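Local atomic coordinates of aminotransferase, class III (Thermomicrobium roseum, PDB entry 6IO1), a protein that probably transfers amino groups with the help of pyridoxal 5'-phosphate, acting as a thermostable, (S)-enantioselective omega-transaminase. Residues I65-Q79 with A332-L346. Residues are numbered along the deposited sequence; the frame is centred on the assembly and turned at random.
Sequences IGHGRRELAEAAREQ and AVALRNLDILLAERL
Leu-72 is the knob of this contact, seated in a hole formed by Val-333, Arg-336, Asn-337 and Ile-340. Its CD1 lies 3.7 Å from CD1 of Ile-340, while its CG rests against Val-333 CG1; one turn on, Ala-76 CB meets Val-333 CG2. At the other end of this tight side, Ile-65 is wedged between helix 328-344 and Leu-346, just past the Schellman turn that ends it: CG2 presses on Leu-346 CD1 at 3.5 Å, closer than carbons usually pack. Asn-337, CG anti to the backbone N (chi1 -179°), carries OD1 to 3.2 Å from Ile-65 CD1; Ser-293 OG hydrogen-bonds the same oxygen.

Toward solvent the contact becomes polar. Arg-69 meets exposed Glu-344 end-on in a salt bridge of two hydrogen bonds, NH1 to OE2 (3.0 Å) and NH2 to OE1 (3.1 Å), each oxygen met on its syn side, guanidinium and carboxylate planes 37° apart. Its NE and NH2 both hold Ile-65 O, which fixes the guanidinium's rotation, and Ile-340 CG2 lies over one face, toward the rim. Farther along, a water links Glu-71 O to Arg-336 NE.

The axes of 70-79 and 332-344 approach to 8.5 Å, with 153° between their directions: a near-antiparallel helix pair with a single knob-into-hole, joining helix 70-82, which also touches the second subunit, to helix 328-344 of the class-III aminotransferase fold.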
ATOM      1  N   ILE B  65      -4.588 -13.715  15.871  1.00 13.39           N
ATOM      2  CA  ILE B  65      -5.646 -14.466  16.545  1.00 15.32           C
ATOM      3  C   ILE B  65      -5.915 -15.814  15.892  1.00 15.07           C
ATOM      4  O   ILE B  65      -6.826 -16.531  16.328  1.00 16.22           O
ATOM      5  CB  ILE B  65      -6.964 -13.665  16.625  1.00 15.01           C
ATOM      6  CG1 ILE B  65      -7.635 -13.571  15.253  1.00 15.45           C
ATOM      7  CG2 ILE B  65      -6.717 -12.286  17.217  1.00 16.20           C
ATOM      8  CD1 ILE B  65      -9.040 -13.004  15.307  1.00 15.22           C
ATOM      9  N   GLY B  66      -5.154 -16.185  14.866  1.00 14.33           N
ATOM     10  CA  GLY B  66      -5.300 -17.479  14.235  1.00 15.98           C
ATOM     11  C   GLY B  66      -6.276 -17.468  13.073  1.00 13.51           C
ATOM     12  O   GLY B  66      -7.023 -16.515  12.841  1.00 14.96           O
ATOM     13  N   HIS B  67      -6.258 -18.568  12.325  1.00 14.93           N
ATOM     14  CA  HIS B  67      -7.117 -18.711  11.161  1.00 15.52           C
ATOM     15  C   HIS B  67      -8.516 -19.168  11.573  1.00 15.40           C
ATOM     16  O   HIS B  67      -8.733 -19.694  12.669  1.00 16.67           O
ATOM     17  CB  HIS B  67      -6.529 -19.718  10.171  1.00 15.93           C
ATOM     18  CG  HIS B  67      -5.147 -19.384   9.698  1.00 13.71           C
ATOM     19  ND1 HIS B  67      -4.893 -18.385   8.783  1.00 13.98           N
ATOM     20  CD2 HIS B  67      -3.947 -19.935   9.997  1.00 13.45           C
ATOM     21  CE1 HIS B  67      -3.595 -18.328   8.547  1.00 13.12           C
ATOM     22  NE2 HIS B  67      -2.998 -19.256   9.270  1.00 14.74           N
ATOM     23  N   GLY B  68      -9.471 -18.956  10.670  1.00 16.91           N
ATOM     24  CA  GLY B  68     -10.799 -19.522  10.809  1.00 19.37           C
ATOM     25  C   GLY B  68     -11.745 -18.832  11.764  1.00 19.06           C
ATOM     26  O   GLY B  68     -12.695 -19.465  12.232  1.00 21.67           O
ATOM     27  N   ARG B  69     -11.530 -17.555  12.066  1.00 18.30           N
ATOM     28  CA  ARG B  69     -12.417 -16.831  12.970  1.00 18.16           C
ATOM     29  C   ARG B  69     -13.629 -16.338  12.187  1.00 16.86           C
ATOM     30  O   ARG B  69     -13.532 -15.375  11.418  1.00 16.75           O
ATOM     31  CB  ARG B  69     -11.673 -15.678  13.636  1.00 17.98           C
ATOM     32  CG  ARG B  69     -10.481 -16.132  14.459  1.00 19.55           C
ATOM     33  CD  ARG B  69     -10.896 -16.554  15.859  1.00 21.63           C
ATOM     34  NE  ARG B  69      -9.748 -16.661  16.753  1.00 22.53           N
ATOM     35  CZ  ARG B  69      -9.828 -16.646  18.080  1.00 25.43           C
ATOM     36  NH1 ARG B  69     -11.007 -16.529  18.675  1.00 22.08           N
ATOM     37  NH2 ARG B  69      -8.727 -16.749  18.812  1.00 21.59           N
ATOM     38  N   ARG B  70     -14.773 -16.999  12.383  1.00 16.68           N
ATOM     39  CA  ARG B  70     -15.992 -16.630  11.672  1.00 18.31           C
ATOM     40  C   ARG B  70     -16.505 -15.249  12.060  1.00 16.10           C
ATOM     41  O   ARG B  70     -17.248 -14.641  11.284  1.00 16.73           O
ATOM     42  CB  ARG B  70     -17.078 -17.683  11.912  1.00 21.96           C
ATOM     43  CG  ARG B  70     -16.736 -19.044  11.324  1.00 25.36           C
ATOM     44  CD  ARG B  70     -17.977 -19.870  11.018  1.00 27.89           C
ATOM     45  NE  ARG B  70     -18.921 -19.910  12.131  1.00 28.93           N
ATOM     46  CZ  ARG B  70     -20.236 -20.048  11.991  1.00 31.52           C
ATOM     47  NH1 ARG B  70     -20.771 -20.145  10.782  1.00 33.34           N
ATOM     48  NH2 ARG B  70     -21.017 -20.077  13.061  1.00 34.48           N
ATOM     49  N   GLU B  71     -16.149 -14.753  13.248  1.00 17.65           N
ATOM     50  CA  GLU B  71     -16.587 -13.422  13.659  1.00 16.72           C
ATOM     51  C   GLU B  71     -16.071 -12.350  12.705  1.00 16.30           C
ATOM     52  O   GLU B  71     -16.816 -11.442  12.312  1.00 17.27           O
ATOM     53  CB  GLU B  71     -16.123 -13.138  15.087  1.00 20.52           C
ATOM     54  CG  GLU B  71     -16.686 -14.095  16.128  1.00 22.34           C
ATOM     55  CD  GLU B  71     -15.753 -15.256  16.421  1.00 26.01           C
ATOM     56  OE1 GLU B  71     -15.033 -15.693  15.499  1.00 25.16           O
ATOM     57  OE2 GLU B  71     -15.741 -15.734  17.575  1.00 31.09           O
ATOM     58  N   LEU B  72     -14.799 -12.444  12.314  1.00 15.39           N
ATOM     59  CA  LEU B  72     -14.229 -11.463  11.396  1.00 15.45           C
ATOM     60  C   LEU B  72     -14.866 -11.573  10.015  1.00 15.03           C
ATOM     61  O   LEU B  72     -15.118 -10.555   9.356  1.00 15.91           O
ATOM     62  CB  LEU B  72     -12.711 -11.643  11.317  1.00 14.82           C
ATOM     63  CG  LEU B  72     -11.853 -10.930  12.372  1.00 15.37           C
ATOM     64  CD1 LEU B  72     -12.312 -11.229  13.795  1.00 15.53           C
ATOM     65  CD2 LEU B  72     -10.388 -11.291  12.211  1.00 14.91           C
ATOM     66  N   ALA B  73     -15.140 -12.801   9.567  1.00 15.32           N
ATOM     67  CA  ALA B  73     -15.827 -12.992   8.295  1.00 16.82           C
ATOM     68  C   ALA B  73     -17.215 -12.364   8.323  1.00 17.58           C
ATOM     69  O   ALA B  73     -17.640 -11.732   7.349  1.00 15.55           O
ATOM     70  CB  ALA B  73     -15.917 -14.482   7.963  1.00 17.43           C
ATOM     71  N   GLU B  74     -17.940 -12.534   9.433  1.00 16.35           N
ATOM     72  CA  GLU B  74     -19.270 -11.944   9.547  1.00 17.29           C
ATOM     73  C   GLU B  74     -19.203 -10.424   9.580  1.00 16.69           C
ATOM     74  O   GLU B  74     -20.048  -9.746   8.984  1.00 18.13           O
ATOM     75  CB  GLU B  74     -19.973 -12.476  10.799  1.00 19.02           C
ATOM     76  CG  GLU B  74     -21.165 -11.642  11.250  1.00 22.29           C
ATOM     77  CD  GLU B  74     -22.314 -11.652  10.257  1.00 26.65           C
ATOM     78  OE1 GLU B  74     -22.325 -12.512   9.350  1.00 26.97           O
ATOM     79  OE2 GLU B  74     -23.211 -10.791  10.381  1.00 29.00           O
ATOM     80  N   ALA B  75     -18.201  -9.870  10.266  1.00 17.43           N
ATOM     81  CA  ALA B  75     -18.031  -8.421  10.268  1.00 17.93           C
ATOM     82  C   ALA B  75     -17.780  -7.904   8.857  1.00 15.62           C
ATOM     83  O   ALA B  75     -18.385  -6.910   8.429  1.00 16.01           O
ATOM     84  CB  ALA B  75     -16.887  -8.021  11.198  1.00 17.26           C
ATOM     85  N   ALA B  76     -16.896  -8.578   8.116  1.00 16.46           N
ATOM     86  CA  ALA B  76     -16.617  -8.174   6.742  1.00 16.90           C
ATOM     87  C   ALA B  76     -17.862  -8.271   5.871  1.00 15.68           C
ATOM     88  O   ALA B  76     -18.142  -7.367   5.079  1.00 16.25           O
ATOM     89  CB  ALA B  76     -15.490  -9.025   6.161  1.00 15.96           C
ATOM     90  N   ARG B  77     -18.622  -9.362   5.999  1.00 16.31           N
ATOM     91  CA  ARG B  77     -19.831  -9.529   5.197  1.00 16.51           C
ATOM     92  C   ARG B  77     -20.842  -8.425   5.492  1.00 17.59           C
ATOM     93  O   ARG B  77     -21.396  -7.806   4.573  1.00 17.42           O
ATOM     94  CB  ARG B  77     -20.441 -10.906   5.465  1.00 18.98           C
ATOM     95  CG  ARG B  77     -21.673 -11.227   4.639  1.00 22.08           C
ATOM     96  CD  ARG B  77     -22.634 -12.120   5.413  1.00 25.57           C
ATOM     97  NE  ARG B  77     -23.111 -11.486   6.640  1.00 24.19           N
ATOM     98  CZ  ARG B  77     -24.077 -10.574   6.682  1.00 25.35           C
ATOM     99  NH1 ARG B  77     -24.688 -10.202   5.566  1.00 25.44           N
ATOM    100  NH2 ARG B  77     -24.446 -10.048   7.842  1.00 25.88           N
ATOM    101  N   GLU B  78     -21.081  -8.159   6.779  1.00 18.40           N
ATOM    102  CA  GLU B  78     -22.024  -7.120   7.176  1.00 19.47           C
ATOM    103  C   GLU B  78     -21.609  -5.765   6.622  1.00 18.25           C
ATOM    104  O   GLU B  78     -22.423  -5.043   6.027  1.00 16.65           O
ATOM    105  CB  GLU B  78     -22.121  -7.074   8.701  1.00 23.32           C
ATOM    106  CG  GLU B  78     -23.230  -6.197   9.253  1.00 29.80           C
ATOM    107  CD  GLU B  78     -23.031  -5.880  10.723  1.00 35.11           C
ATOM    108  OE1 GLU B  78     -22.974  -6.828  11.533  1.00 38.77           O
ATOM    109  OE2 GLU B  78     -22.929  -4.686  11.068  1.00 35.65           O
ATOM    110  N   GLN B  79     -20.337  -5.399   6.810  1.00 15.37           N
ATOM    111  CA  GLN B  79     -19.886  -4.096   6.337  1.00 17.26           C
ATOM    112  C   GLN B  79     -19.939  -4.007   4.818  1.00 15.46           C
ATOM    113  O   GLN B  79     -20.327  -2.974   4.275  1.00 17.19           O
ATOM    114  CB  GLN B  79     -18.478  -3.791   6.847  1.00 15.54           C
ATOM    115  CG  GLN B  79     -18.046  -2.353   6.582  1.00 13.93           C
ATOM    116  CD  GLN B  79     -19.036  -1.336   7.126  1.00 16.35           C
ATOM    117  OE1 GLN B  79     -19.562  -1.491   8.229  1.00 17.16           O
ATOM    118  NE2 GLN B  79     -19.302  -0.292   6.347  1.00 14.43           N
ATOM    119  N   ALA B 332     -13.811  -2.312  10.147  1.00 13.15           N
ATOM    120  CA  ALA B 332     -14.762  -3.146  10.879  1.00 14.09           C
ATOM    121  C   ALA B 332     -14.126  -4.466  11.304  1.00 13.11           C
ATOM    122  O   ALA B 332     -14.296  -4.915  12.450  1.00 14.35           O
ATOM    123  CB  ALA B 332     -16.005  -3.397  10.025  1.00 14.37           C
ATOM    124  N   VAL B 333     -13.388  -5.103  10.390  1.00 13.93           N
ATOM    125  CA  VAL B 333     -12.687  -6.336  10.734  1.00 12.61           C
ATOM    126  C   VAL B 333     -11.668  -6.071  11.834  1.00 13.50           C
ATOM    127  O   VAL B 333     -11.470  -6.901  12.727  1.00 15.65           O
ATOM    128  CB  VAL B 333     -12.034  -6.947   9.480  1.00 12.76           C
ATOM    129  CG1 VAL B 333     -11.087  -8.074   9.861  1.00 13.69           C
ATOM    130  CG2 VAL B 333     -13.102  -7.451   8.522  1.00 13.31           C
ATOM    131  N   ALA B 334     -11.011  -4.910  11.789  1.00 12.64           N
ATOM    132  CA  ALA B 334     -10.061  -4.546  12.836  1.00 13.85           C
ATOM    133  C   ALA B 334     -10.752  -4.392  14.182  1.00 12.48           C
ATOM    134  O   ALA B 334     -10.209  -4.794  15.214  1.00 15.22           O
ATOM    135  CB  ALA B 334      -9.335  -3.255  12.464  1.00 11.75           C
ATOM    136  N   LEU B 335     -11.940  -3.786  14.195  1.00 12.82           N
ATOM    137  CA  LEU B 335     -12.682  -3.642  15.444  1.00 15.51           C
ATOM    138  C   LEU B 335     -13.033  -5.005  16.030  1.00 16.02           C
ATOM    139  O   LEU B 335     -12.861  -5.238  17.234  1.00 17.10           O
ATOM    140  CB  LEU B 335     -13.946  -2.813  15.215  1.00 15.71           C
ATOM    141  CG  LEU B 335     -13.749  -1.325  14.918  1.00 14.65           C
ATOM    142  CD1 LEU B 335     -15.070  -0.674  14.537  1.00 16.51           C
ATOM    143  CD2 LEU B 335     -13.122  -0.615  16.108  1.00 15.99           C
ATOM    144  N   ARG B 336     -13.507  -5.926  15.187  1.00 14.75           N
ATOM    145  CA  ARG B 336     -13.826  -7.267  15.680  1.00 16.10           C
ATOM    146  C   ARG B 336     -12.570  -7.998  16.159  1.00 15.01           C
ATOM    147  O   ARG B 336     -12.586  -8.680  17.197  1.00 16.05           O
ATOM    148  CB  ARG B 336     -14.532  -8.069  14.588  1.00 16.56           C
ATOM    149  CG  ARG B 336     -15.468  -9.141  15.114  1.00 19.83           C
ATOM    150  CD  ARG B 336     -16.702  -8.530  15.751  1.00 20.93           C
ATOM    151  NE  ARG B 336     -17.536  -9.541  16.391  1.00 21.69           N
ATOM    152  CZ  ARG B 336     -17.370  -9.963  17.640  1.00 23.64           C
ATOM    153  NH1 ARG B 336     -16.418  -9.437  18.397  1.00 22.56           N
ATOM    154  NH2 ARG B 336     -18.173 -10.892  18.141  1.00 26.82           N
ATOM    155  N   ASN B 337     -11.474  -7.867  15.408  1.00 13.59           N
ATOM    156  CA  ASN B 337     -10.212  -8.486  15.792  1.00 13.85           C
ATOM    157  C   ASN B 337      -9.722  -7.947  17.127  1.00 14.60           C
ATOM    158  O   ASN B 337      -9.200  -8.702  17.953  1.00 15.34           O
ATOM    159  CB  ASN B 337      -9.171  -8.252  14.696  1.00 14.15           C
ATOM    160  CG  ASN B 337      -7.835  -8.885  15.015  1.00 12.85           C
ATOM    161  OD1 ASN B 337      -7.712 -10.106  15.070  1.00 15.48           O
ATOM    162  ND2 ASN B 337      -6.823  -8.053  15.222  1.00 13.08           N
ATOM    163  N   LEU B 338      -9.859  -6.638  17.344  1.00 15.88           N
ATOM    164  CA  LEU B 338      -9.488  -6.048  18.625  1.00 16.41           C
ATOM    165  C   LEU B 338     -10.388  -6.556  19.741  1.00 17.17           C
ATOM    166  O   LEU B 338      -9.924  -6.782  20.864  1.00 18.65           O
ATOM    167  CB  LEU B 338      -9.545  -4.524  18.537  1.00 16.88           C
ATOM    168  CG  LEU B 338      -8.401  -3.870  17.763  1.00 15.90           C
ATOM    169  CD1 LEU B 338      -8.523  -2.355  17.792  1.00 18.09           C
ATOM    170  CD2 LEU B 338      -7.062  -4.317  18.323  1.00 16.05           C
ATOM    171  N   ASP B 339     -11.680  -6.744  19.451  1.00 17.73           N
ATOM    172  CA  ASP B 339     -12.574  -7.336  20.441  1.00 18.30           C
ATOM    173  C   ASP B 339     -12.042  -8.684  20.900  1.00 17.82           C
ATOM    174  O   ASP B 339     -11.923  -8.950  22.103  1.00 18.22           O
ATOM    175  CB  ASP B 339     -13.979  -7.507  19.858  1.00 18.07           C
ATOM    176  CG  ASP B 339     -14.682  -6.191  19.615  1.00 20.25           C
ATOM    177  OD1 ASP B 339     -14.222  -5.160  20.145  1.00 22.89           O
ATOM    178  OD2 ASP B 339     -15.702  -6.191  18.895  1.00 22.75           O
ATOM    179  N   ILE B 340     -11.677  -9.536  19.941  1.00 15.32           N
ATOM    180  CA  ILE B 340     -11.191 -10.870  20.281  1.00 17.22           C
ATOM    181  C   ILE B 340      -9.842 -10.794  20.995  1.00 17.75           C
ATOM    182  O   ILE B 340      -9.612 -11.494  21.989  1.00 18.95           O
ATOM    183  CB  ILE B 340     -11.123 -11.751  19.022  1.00 16.38           C
ATOM    184  CG1 ILE B 340     -12.529 -11.966  18.461  1.00 17.10           C
ATOM    185  CG2 ILE B 340     -10.463 -13.085  19.337  1.00 17.30           C
ATOM    186  CD1 ILE B 340     -12.566 -12.784  17.194  1.00 21.55           C
ATOM    187  N   LEU B 341      -8.935  -9.950  20.501  1.00 16.63           N
ATOM    188  CA  LEU B 341      -7.596  -9.851  21.077  1.00 18.47           C
ATOM    189  C   LEU B 341      -7.647  -9.375  22.526  1.00 18.13           C
ATOM    190  O   LEU B 341      -6.972  -9.933  23.399  1.00 20.36           O
ATOM    191  CB  LEU B 341      -6.739  -8.910  20.228  1.00 17.45           C
ATOM    192  CG  LEU B 341      -5.218  -8.923  20.405  1.00 17.77           C
ATOM    193  CD1 LEU B 341      -4.621 -10.211  19.866  1.00 19.54           C
ATOM    194  CD2 LEU B 341      -4.595  -7.717  19.717  1.00 20.39           C
ATOM    195  N   LEU B 342      -8.439  -8.336  22.798  1.00 19.21           N
ATOM    196  CA  LEU B 342      -8.558  -7.824  24.160  1.00 20.80           C
ATOM    197  C   LEU B 342      -9.300  -8.803  25.061  1.00 21.08           C
ATOM    198  O   LEU B 342      -8.883  -9.049  26.198  1.00 23.50           O
ATOM    199  CB  LEU B 342      -9.258  -6.464  24.148  1.00 20.63           C
ATOM    200  CG  LEU B 342      -8.561  -5.343  23.373  1.00 19.98           C
ATOM    201  CD1 LEU B 342      -9.442  -4.105  23.315  1.00 21.16           C
ATOM    202  CD2 LEU B 342      -7.208  -5.016  23.985  1.00 21.81           C
ATOM    203  N   ALA B 343     -10.415  -9.363  24.576  1.00 19.58           N
ATOM    204  CA  ALA B 343     -11.208 -10.263  25.409  1.00 20.50           C
ATOM    205  C   ALA B 343     -10.412 -11.500  25.802  1.00 23.19           C
ATOM    206  O   ALA B 343     -10.465 -11.942  26.956  1.00 23.61           O
ATOM    207  CB  ALA B 343     -12.491 -10.659  24.678  1.00 20.23           C
ATOM    208  N   GLU B 344      -9.660 -12.068  24.863  1.00 20.59           N
ATOM    209  CA  GLU B 344      -8.855 -13.242  25.151  1.00 21.82           C
ATOM    210  C   GLU B 344      -7.492 -12.889  25.724  1.00 20.35           C
ATOM    211  O   GLU B 344      -6.759 -13.793  26.138  1.00 22.57           O
ATOM    212  CB  GLU B 344      -8.697 -14.090  23.884  1.00 23.15           C
ATOM    213  CG  GLU B 344     -10.028 -14.579  23.326  1.00 23.83           C
ATOM    214  CD  GLU B 344      -9.872 -15.501  22.132  1.00 23.62           C
ATOM    215  OE1 GLU B 344      -8.721 -15.818  21.767  1.00 23.48           O
ATOM    216  OE2 GLU B 344     -10.905 -15.908  21.560  1.00 24.40           O
ATOM    217  N   ARG B 345      -7.155 -11.601  25.778  1.00 20.51           N
ATOM    218  CA  ARG B 345      -5.909 -11.122  26.373  1.00 22.68           C
ATOM    219  C   ARG B 345      -4.707 -11.887  25.819  1.00 20.92           C
ATOM    220  O   ARG B 345      -3.867 -12.413  26.555  1.00 19.27           O
ATOM    221  CB  ARG B 345      -5.992 -11.208  27.898  1.00 24.22           C
ATOM    222  CG  ARG B 345      -7.078 -10.307  28.491  1.00 27.47           C
ATOM    223  CD  ARG B 345      -7.040 -10.317  30.001  1.00 32.07           C
ATOM    224  NE  ARG B 345      -6.023  -9.384  30.465  1.00 39.44           N
ATOM    225  CZ  ARG B 345      -6.115  -8.056  30.395  1.00 42.49           C
ATOM    226  NH1 ARG B 345      -5.114  -7.319  30.836  1.00 41.21           N
ATOM    227  NH2 ARG B 345      -7.202  -7.470  29.910  1.00 41.53           N
ATOM    228  N   LEU B 346      -4.627 -11.909  24.484  1.00 19.79           N
ATOM    229  CA  LEU B 346      -3.640 -12.724  23.720  1.00 19.33           C
ATOM    230  C   LEU B 346      -2.198 -12.346  24.072  1.00 17.71           C
ATOM    231  O   LEU B 346      -1.309 -13.195  23.867  1.00 17.86           O
ATOM    232  CB  LEU B 346      -3.915 -12.594  22.219  1.00 18.34           C
ATOM    233  CG  LEU B 346      -5.209 -13.248  21.739  1.00 20.66           C
ATOM    234  CD1 LEU B 346      -5.299 -13.225  20.221  1.00 19.30           C
ATOM    235  CD2 LEU B 346      -5.317 -14.675  22.256  1.00 20.29           C
TER
HETATM  236  O   HOH W   1     -18.853 -10.352  14.038  1.00 22.25           O